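Local coordinates for uncharacterized protein (Cricetid herpesvirus 2, PDB 4ZKQ), which binds chemokines and probably serves the rodent gammaherpesvirus as a decoy receptor for these host signals, at residues G58-L63 with E69-P74; L63-K68 with T207-T212; T201-Q206 with G258-H263. One frame throughout, in Å; residues are numbered along the deposited sequence.

Contact 1: residues G58-L63 with E69-P74; sequences GPLKFL and ETAVLP
The first torsion of F62 (chi1 -70°) sets CG opposite the carbonyl carbon, and from there the ring lies against A71. L60 turns the other way, with CG opposite its own backbone N (chi1 -180°). L60 CD1 thereby reaches A71 CB at 4.1 Å and also approaches L73 CD2. A71 CB sits over one face of the F62 ring, toward the rim, 3.9 Å from the centroid. This is a CH-pi contact. T70 N lies in the ring plane, at the edge.

The backbones meet beside the ring. L63 and T70 form an antiparallel, hydrogen-bonded pair. L63 N donates to T70 O at 2.8 Å, nearly straight at 168°. T70 N returns a bond to L63 O at 2.7 Å. In addition, F62 CA points its hydrogen at T70 O, 3.3 Å away. Beyond this pair the direct bonding stops, and a water takes over. The water donates to K61 O at 2.8 Å and accepts from V72 N.

The chain passes here from strand 54-59 of one sheet to strand 63-65, the neighbour of strand 68-74 in another. L60 and F62 also touch I161 of the first sheet. The chemistry implies a mixed join: two backbone bonds fix the register at L63, a water links K61 to V72, and L60 and F62 pack against A71 CB.

Contact 2: residues L63-K68 with T207-T212; sequences LDLLEK and TCIATT
L65 and L66 meet T207 and I209 without any aromatic ring, amide or other flat side-chain group, so there are no faces or edges to fill. The contact is made by branched side chains at the end of a tight beta hairpin. L65 to K68 form its type I' turn. L65 N bonds to K68 O, and K68 N bonds back to L65 O at 3.1 Å. R151 grips the turn from outside the two segments by bonding to the carbonyl oxygens of L65 and L66.

No hydrogen bond crosses between L63-K68 and T207-T212; side chains make the contact. It lies between the sheet of strands 63-65 and 68-74 and the large mixed sheet of strand 206-223. L66 and T207 run alongside each other, pointing opposite ways, with L66 CD2 3.5 Å from T207 OG1. That hydroxyl has its polar partner in N205 O, so L66 adds only an apolar neighbour. In L65, chi1 of -61° puts CG opposite the carbonyl carbon, and from there its two methyls part. L65 CD2 lies 3.9 Å from T207 CG2, the two side chains crossing at a slant. The other branch meets I209 tip to tip, and there the packing is tight: L65 CD1 is 3.4 Å from I209 CD1, closer than usual for two methyl carbons.

Contact 3: residues T201-Q206 with G258-H263; sequences TVLENQ and GMVYVH. With NAG (2-acetamido-2-deoxy-beta-D-glucopyranose), chain B.
L203 packs on V260 and V262 through the two branches at its tip. The bond from CA to CB points toward strand 260-263. L203 CB and CG themselves stay more than 4.2 Å from it, and the methyls make the contact. CG stands opposite the carbonyl carbon (chi1 -67°), which carries the fork over the strand. L203 CD2 meets V260 CG2 at 3.7 Å. L203 CD1 lies 4.0 Å from the same V260 CG2 and 4.1 Å from V262 CG2. One valine methyl thus faces both branches of the leucine, and V262 adds a methyl to one of them.

L203 to Q206 form a type II beta turn within the loop. N205 takes its third place, with a positive phi of 56°. Q206 OE1 folds back and accepts two backbone bonds. V202 N donates to Q206 OE1 at 2.9 Å, almost straight (174°). L203 N reaches the same Q206 OE1 at 3.1 Å, in the carbonyl plane. Strand 233-244 is a shared partner, bonded through its backbone to E204, V260 and V262.

N205 ND2 is joined covalently to C1 of the N-acetylglucosamine at 1.5 Å, so the turn bears an N-linked glycan. The chemistry implies a division of labour. Two backbone N-H groups tie the Q206 amide oxygen to the start of the turn, the sugar stands on it, and contact with strand 260-263 is purely apolar.

Contact 2 is the buried one, whereas contacts 1 and 3 are only partly so. Contact 1 lies closest to the centre of the chain, about 16 Å between centres, and contact 3 lies outermost at about 23 Å. Contacts 1 and 2 share L63 and strand 63-65 of the four-stranded sheet. Contacts 2 and 3 both reach the large mixed sheet, and they touch where L66 packs on M259. The chemistry changes along this path. Contact 1 links neighbouring parts of the chain through backbone bonds and water. The other two join parts distant in sequence; mostly apolar side chains do so, with no hydrogen bond across either pair of segments.

Contact 1: residues G58-L63 with E69-P74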
# COMPACT_ATOMS: atom_id res chain seq x y z
N GLY A 58 6.77 -0.76 -10.71
CA GLY A 58 6.39 0.44 -11.44
C GLY A 58 7.57 1.29 -11.86
O GLY A 58 8.71 0.97 -11.57
N PRO A 59 7.29 2.40 -12.56
CA PRO A 59 8.31 3.31 -13.06
C PRO A 59 8.63 4.42 -12.06
O PRO A 59 7.71 5.03 -11.53
CB PRO A 59 7.66 3.89 -14.32
CG PRO A 59 6.22 3.98 -13.95
CD PRO A 59 5.95 2.80 -13.02
N LEU A 60 9.92 4.69 -11.85
CA LEU A 60 10.34 5.84 -11.07
C LEU A 60 10.41 7.06 -11.97
O LEU A 60 11.23 7.11 -12.88
CB LEU A 60 11.70 5.59 -10.42
CG LEU A 60 12.27 6.72 -9.56
CD1 LEU A 60 11.31 7.12 -8.43
CD2 LEU A 60 13.60 6.28 -8.99
N LYS A 61 9.52 8.03 -11.73
CA LYS A 61 9.45 9.24 -12.55
C LYS A 61 9.62 10.51 -11.73
O LYS A 61 9.14 10.60 -10.60
CB LYS A 61 8.11 9.31 -13.27
CG LYS A 61 7.89 8.20 -14.28
CD LYS A 61 6.56 8.36 -14.98
CE LYS A 61 6.43 7.37 -16.12
NZ LYS A 61 5.15 7.53 -16.86
N PHE A 62 10.28 11.50 -12.33
CA PHE A 62 10.47 12.81 -11.72
C PHE A 62 9.86 13.91 -12.57
O PHE A 62 9.88 13.84 -13.80
CB PHE A 62 11.96 13.09 -11.51
CG PHE A 62 12.61 12.25 -10.46
CD1 PHE A 62 13.09 10.99 -10.75
CD2 PHE A 62 12.77 12.74 -9.17
CE1 PHE A 62 13.69 10.22 -9.79
CE2 PHE A 62 13.38 11.97 -8.20
CZ PHE A 62 13.84 10.71 -8.50
N LEU A 63 9.32 14.93 -11.90
CA LEU A 63 8.88 16.16 -12.55
C LEU A 63 9.66 17.34 -11.99
O LEU A 63 10.00 17.35 -10.80
CB LEU A 63 7.39 16.40 -12.34
CG LEU A 63 6.37 15.93 -13.37
CD1 LEU A 63 5.00 16.43 -12.96
CD2 LEU A 63 6.71 16.40 -14.78
N GLU A 69 14.00 18.28 -9.35
CA GLU A 69 13.35 17.07 -9.85
C GLU A 69 12.67 16.37 -8.68
O GLU A 69 13.32 16.08 -7.67
CB GLU A 69 14.37 16.15 -10.52
CG GLU A 69 14.75 16.58 -11.92
CD GLU A 69 13.91 15.89 -12.98
OE1 GLU A 69 14.35 14.84 -13.47
OE2 GLU A 69 12.82 16.40 -13.31
N THR A 70 11.38 16.11 -8.82
CA THR A 70 10.55 15.62 -7.73
C THR A 70 9.79 14.35 -8.09
O THR A 70 9.12 14.31 -9.13
CB THR A 70 9.54 16.69 -7.30
OG1 THR A 70 10.24 17.91 -7.00
CG2 THR A 70 8.74 16.24 -6.08
N ALA A 71 9.89 13.33 -7.24
CA ALA A 71 9.10 12.10 -7.37
C ALA A 71 8.14 11.99 -6.20
O ALA A 71 8.48 12.34 -5.07
CB ALA A 71 10.00 10.89 -7.44
N VAL A 72 6.93 11.52 -6.48
CA VAL A 72 5.89 11.38 -5.47
C VAL A 72 5.40 9.95 -5.50
O VAL A 72 4.75 9.53 -6.45
CB VAL A 72 4.73 12.35 -5.71
CG1 VAL A 72 3.63 12.16 -4.67
CG2 VAL A 72 5.23 13.80 -5.69
N LEU A 73 5.72 9.20 -4.45
CA LEU A 73 5.43 7.77 -4.39
C LEU A 73 4.40 7.46 -3.30
O LEU A 73 4.47 7.98 -2.19
CB LEU A 73 6.72 6.99 -4.13
CG LEU A 73 7.84 7.22 -5.14
CD1 LEU A 73 9.10 6.55 -4.67
CD2 LEU A 73 7.44 6.71 -6.51
N PRO A 74 3.42 6.60 -3.62
CA PRO A 74 2.48 6.19 -2.58
C PRO A 74 3.13 5.19 -1.64
O PRO A 74 3.88 4.34 -2.12
CB PRO A 74 1.35 5.54 -3.38
CG PRO A 74 2.05 4.95 -4.56
CD PRO A 74 3.15 5.92 -4.90
O HOH W 1 6.82 10.08 -9.08
O HOH W 2 11.32 15.35 -15.51

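Contact 2: residues L63-K68 with T207-T212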
# COMPACT_ATOMS: atom_id res chain seq x y z
N LEU A 63 9.32 14.93 -11.90
CA LEU A 63 8.88 16.16 -12.55
C LEU A 63 9.66 17.34 -11.99
O LEU A 63 10.00 17.35 -10.80
CB LEU A 63 7.39 16.40 -12.34
CG LEU A 63 6.37 15.93 -13.37
CD1 LEU A 63 5.00 16.43 -12.96
CD2 LEU A 63 6.71 16.40 -14.78
N ASP A 64 9.94 18.33 -12.83
CA ASP A 64 10.61 19.52 -12.34
C ASP A 64 9.57 20.40 -11.65
O ASP A 64 8.69 20.95 -12.30
CB ASP A 64 11.30 20.28 -13.47
CG ASP A 64 12.11 21.47 -12.97
OD1 ASP A 64 13.08 21.25 -12.21
OD2 ASP A 64 11.77 22.61 -13.32
N LEU A 65 9.68 20.49 -10.33
CA LEU A 65 8.71 21.20 -9.51
C LEU A 65 9.42 22.00 -8.43
O LEU A 65 10.32 21.48 -7.76
CB LEU A 65 7.73 20.22 -8.86
CG LEU A 65 6.86 19.36 -9.78
CD1 LEU A 65 6.20 18.27 -8.98
CD2 LEU A 65 5.80 20.20 -10.48
N LEU A 66 9.01 23.25 -8.26
CA LEU A 66 9.65 24.14 -7.29
C LEU A 66 11.17 24.04 -7.38
O LEU A 66 11.86 23.97 -6.36
CB LEU A 66 9.15 23.82 -5.88
CG LEU A 66 7.66 24.11 -5.67
CD1 LEU A 66 7.16 23.59 -4.32
CD2 LEU A 66 7.39 25.60 -5.77
N GLU A 67 11.66 23.98 -8.61
CA GLU A 67 13.09 24.10 -8.94
C GLU A 67 13.96 22.87 -8.62
O GLU A 67 15.19 22.97 -8.62
CB GLU A 67 13.68 25.33 -8.24
CG GLU A 67 12.89 26.61 -8.53
CD GLU A 67 13.58 27.87 -8.02
OE1 GLU A 67 14.78 27.81 -7.67
OE2 GLU A 67 12.92 28.93 -7.97
N LYS A 68 13.34 21.72 -8.38
CA LYS A 68 14.08 20.45 -8.29
C LYS A 68 13.29 19.32 -8.93
O LYS A 68 12.07 19.39 -9.05
CB LYS A 68 14.37 20.09 -6.83
CG LYS A 68 15.29 21.04 -6.09
CD LYS A 68 15.58 20.51 -4.69
CE LYS A 68 16.31 21.53 -3.82
NZ LYS A 68 16.50 21.04 -2.42
N THR A 207 1.92 23.90 -5.07
CA THR A 207 2.04 23.28 -6.37
C THR A 207 1.25 21.98 -6.35
O THR A 207 1.47 21.14 -5.48
CB THR A 207 3.51 23.00 -6.71
OG1 THR A 207 4.27 24.21 -6.59
CG2 THR A 207 3.66 22.45 -8.12
N CYS A 208 0.31 21.84 -7.28
CA CYS A 208 -0.59 20.69 -7.29
C CYS A 208 -0.21 19.69 -8.37
O CYS A 208 0.07 20.05 -9.52
CB CYS A 208 -2.03 21.14 -7.47
SG CYS A 208 -2.65 22.13 -6.09
N ILE A 209 -0.19 18.42 -7.98
CA ILE A 209 0.21 17.31 -8.85
C ILE A 209 -0.85 16.23 -8.82
O ILE A 209 -1.31 15.84 -7.75
CB ILE A 209 1.54 16.68 -8.42
CG1 ILE A 209 2.65 17.72 -8.31
CG2 ILE A 209 1.96 15.57 -9.39
CD1 ILE A 209 3.44 17.57 -7.04
N ALA A 210 -1.23 15.76 -10.01
CA ALA A 210 -2.09 14.60 -10.13
C ALA A 210 -1.22 13.40 -10.49
O ALA A 210 -0.45 13.45 -11.44
CB ALA A 210 -3.16 14.82 -11.18
N THR A 211 -1.33 12.33 -9.69
CA THR A 211 -0.62 11.09 -9.96
C THR A 211 -1.65 10.00 -10.21
O THR A 211 -2.46 9.71 -9.34
CB THR A 211 0.30 10.68 -8.78
OG1 THR A 211 1.31 11.67 -8.60
CG2 THR A 211 0.97 9.33 -9.05
N THR A 212 -1.63 9.43 -11.40
CA THR A 212 -2.55 8.35 -11.74
C THR A 212 -1.81 7.02 -11.65
O THR A 212 -0.79 6.82 -12.30
CB THR A 212 -3.16 8.55 -13.14
OG1 THR A 212 -3.77 9.84 -13.21
CG2 THR A 212 -4.21 7.49 -13.45

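Contact 3: residues T201-Q206 with G258-H263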
# COMPACT_ATOMS: atom_id res chain seq x y z
N THR A 201 -5.58 28.23 -1.37
CA THR A 201 -4.22 27.87 -1.00
C THR A 201 -4.09 27.66 0.50
O THR A 201 -4.68 28.39 1.30
CB THR A 201 -3.22 28.97 -1.45
OG1 THR A 201 -3.06 28.91 -2.88
CG2 THR A 201 -1.86 28.78 -0.81
N VAL A 202 -3.31 26.64 0.88
CA VAL A 202 -3.06 26.34 2.29
C VAL A 202 -1.56 26.24 2.56
O VAL A 202 -1.13 26.16 3.71
CB VAL A 202 -3.75 25.04 2.72
CG1 VAL A 202 -5.26 25.17 2.53
CG2 VAL A 202 -3.23 23.86 1.93
N LEU A 203 -0.77 26.25 1.49
CA LEU A 203 0.69 26.20 1.58
C LEU A 203 1.32 27.34 0.82
O LEU A 203 0.76 27.81 -0.17
CB LEU A 203 1.23 24.88 1.01
CG LEU A 203 0.92 23.57 1.71
CD1 LEU A 203 1.55 22.43 0.91
CD2 LEU A 203 1.44 23.57 3.14
N GLU A 204 2.50 27.77 1.25
CA GLU A 204 3.27 28.73 0.47
C GLU A 204 3.86 28.04 -0.76
O GLU A 204 4.35 26.92 -0.68
CB GLU A 204 4.36 29.35 1.34
CG GLU A 204 3.83 30.01 2.59
CD GLU A 204 2.69 30.97 2.30
OE1 GLU A 204 2.92 31.96 1.56
OE2 GLU A 204 1.56 30.74 2.79
N ASN A 205 3.81 28.74 -1.89
CA ASN A 205 4.29 28.22 -3.16
C ASN A 205 3.62 26.90 -3.53
O ASN A 205 4.24 25.98 -4.06
CB ASN A 205 5.82 28.08 -3.13
CG ASN A 205 6.52 29.36 -3.58
OD1 ASN A 205 5.90 30.43 -3.58
ND2 ASN A 205 7.79 29.26 -3.97
N GLN A 206 2.31 26.85 -3.27
CA GLN A 206 1.55 25.63 -3.45
C GLN A 206 1.57 25.17 -4.89
O GLN A 206 1.30 25.94 -5.82
CB GLN A 206 0.11 25.82 -2.98
CG GLN A 206 -0.71 24.54 -3.07
CD GLN A 206 -1.98 24.59 -2.25
OE1 GLN A 206 -1.99 25.11 -1.14
NE2 GLN A 206 -3.05 24.04 -2.80
N GLY A 258 10.84 23.09 5.89
CA GLY A 258 11.11 22.41 4.63
C GLY A 258 9.85 22.09 3.86
O GLY A 258 8.76 22.47 4.26
N MET A 259 9.98 21.38 2.74
CA MET A 259 8.80 21.10 1.93
C MET A 259 7.93 20.04 2.59
O MET A 259 8.42 19.11 3.24
CB MET A 259 9.18 20.64 0.52
CG MET A 259 7.98 20.52 -0.40
SD MET A 259 8.42 20.21 -2.11
CE MET A 259 9.30 21.73 -2.50
N VAL A 260 6.62 20.21 2.41
CA VAL A 260 5.62 19.29 2.92
C VAL A 260 4.63 18.97 1.82
O VAL A 260 4.71 19.54 0.73
CB VAL A 260 4.84 19.88 4.11
CG1 VAL A 260 5.78 20.17 5.25
CG2 VAL A 260 4.13 21.15 3.68
N TYR A 261 3.71 18.06 2.10
CA TYR A 261 2.59 17.83 1.20
C TYR A 261 1.28 17.86 1.97
O TYR A 261 1.25 17.66 3.19
CB TYR A 261 2.73 16.50 0.44
CG TYR A 261 2.51 15.23 1.25
CD1 TYR A 261 1.24 14.83 1.60
CD2 TYR A 261 3.58 14.44 1.64
CE1 TYR A 261 1.03 13.68 2.33
CE2 TYR A 261 3.38 13.28 2.37
CZ TYR A 261 2.10 12.91 2.71
OH TYR A 261 1.89 11.75 3.43
N VAL A 262 0.20 18.12 1.25
CA VAL A 262 -1.15 18.00 1.76
C VAL A 262 -1.98 17.24 0.74
O VAL A 262 -1.81 17.44 -0.47
CB VAL A 262 -1.79 19.39 2.03
CG1 VAL A 262 -3.26 19.26 2.38
CG2 VAL A 262 -1.05 20.10 3.15
N HIS A 263 -2.85 16.35 1.21
CA HIS A 263 -3.81 15.67 0.34
C HIS A 263 -4.92 16.62 -0.07
O HIS A 263 -5.47 17.34 0.77
CB HIS A 263 -4.42 14.45 1.04
CG HIS A 263 -3.43 13.39 1.39
ND1 HIS A 263 -2.74 12.67 0.43
CD2 HIS A 263 -3.03 12.90 2.58
CE1 HIS A 263 -1.95 11.80 1.03
NE2 HIS A 263 -2.10 11.92 2.34
C1 NAG B . 8.50 30.44 -4.43
C2 NAG B . 8.53 31.59 -3.49
C3 NAG B . 9.96 31.82 -2.99
C4 NAG B . 10.60 30.47 -2.71
C5 NAG B . 10.85 29.79 -4.04
C6 NAG B . 10.85 28.27 -3.92
C7 NAG B . 6.86 33.43 -3.75
C8 NAG B . 6.40 34.62 -4.53
N2 NAG B . 8.05 32.73 -4.18
O3 NAG B . 9.95 32.58 -1.83
O4 NAG B . 11.81 30.72 -2.01
O5 NAG B . 9.83 30.16 -4.96
O6 NAG B . 12.15 27.78 -4.22
O7 NAG B . 6.23 33.08 -2.77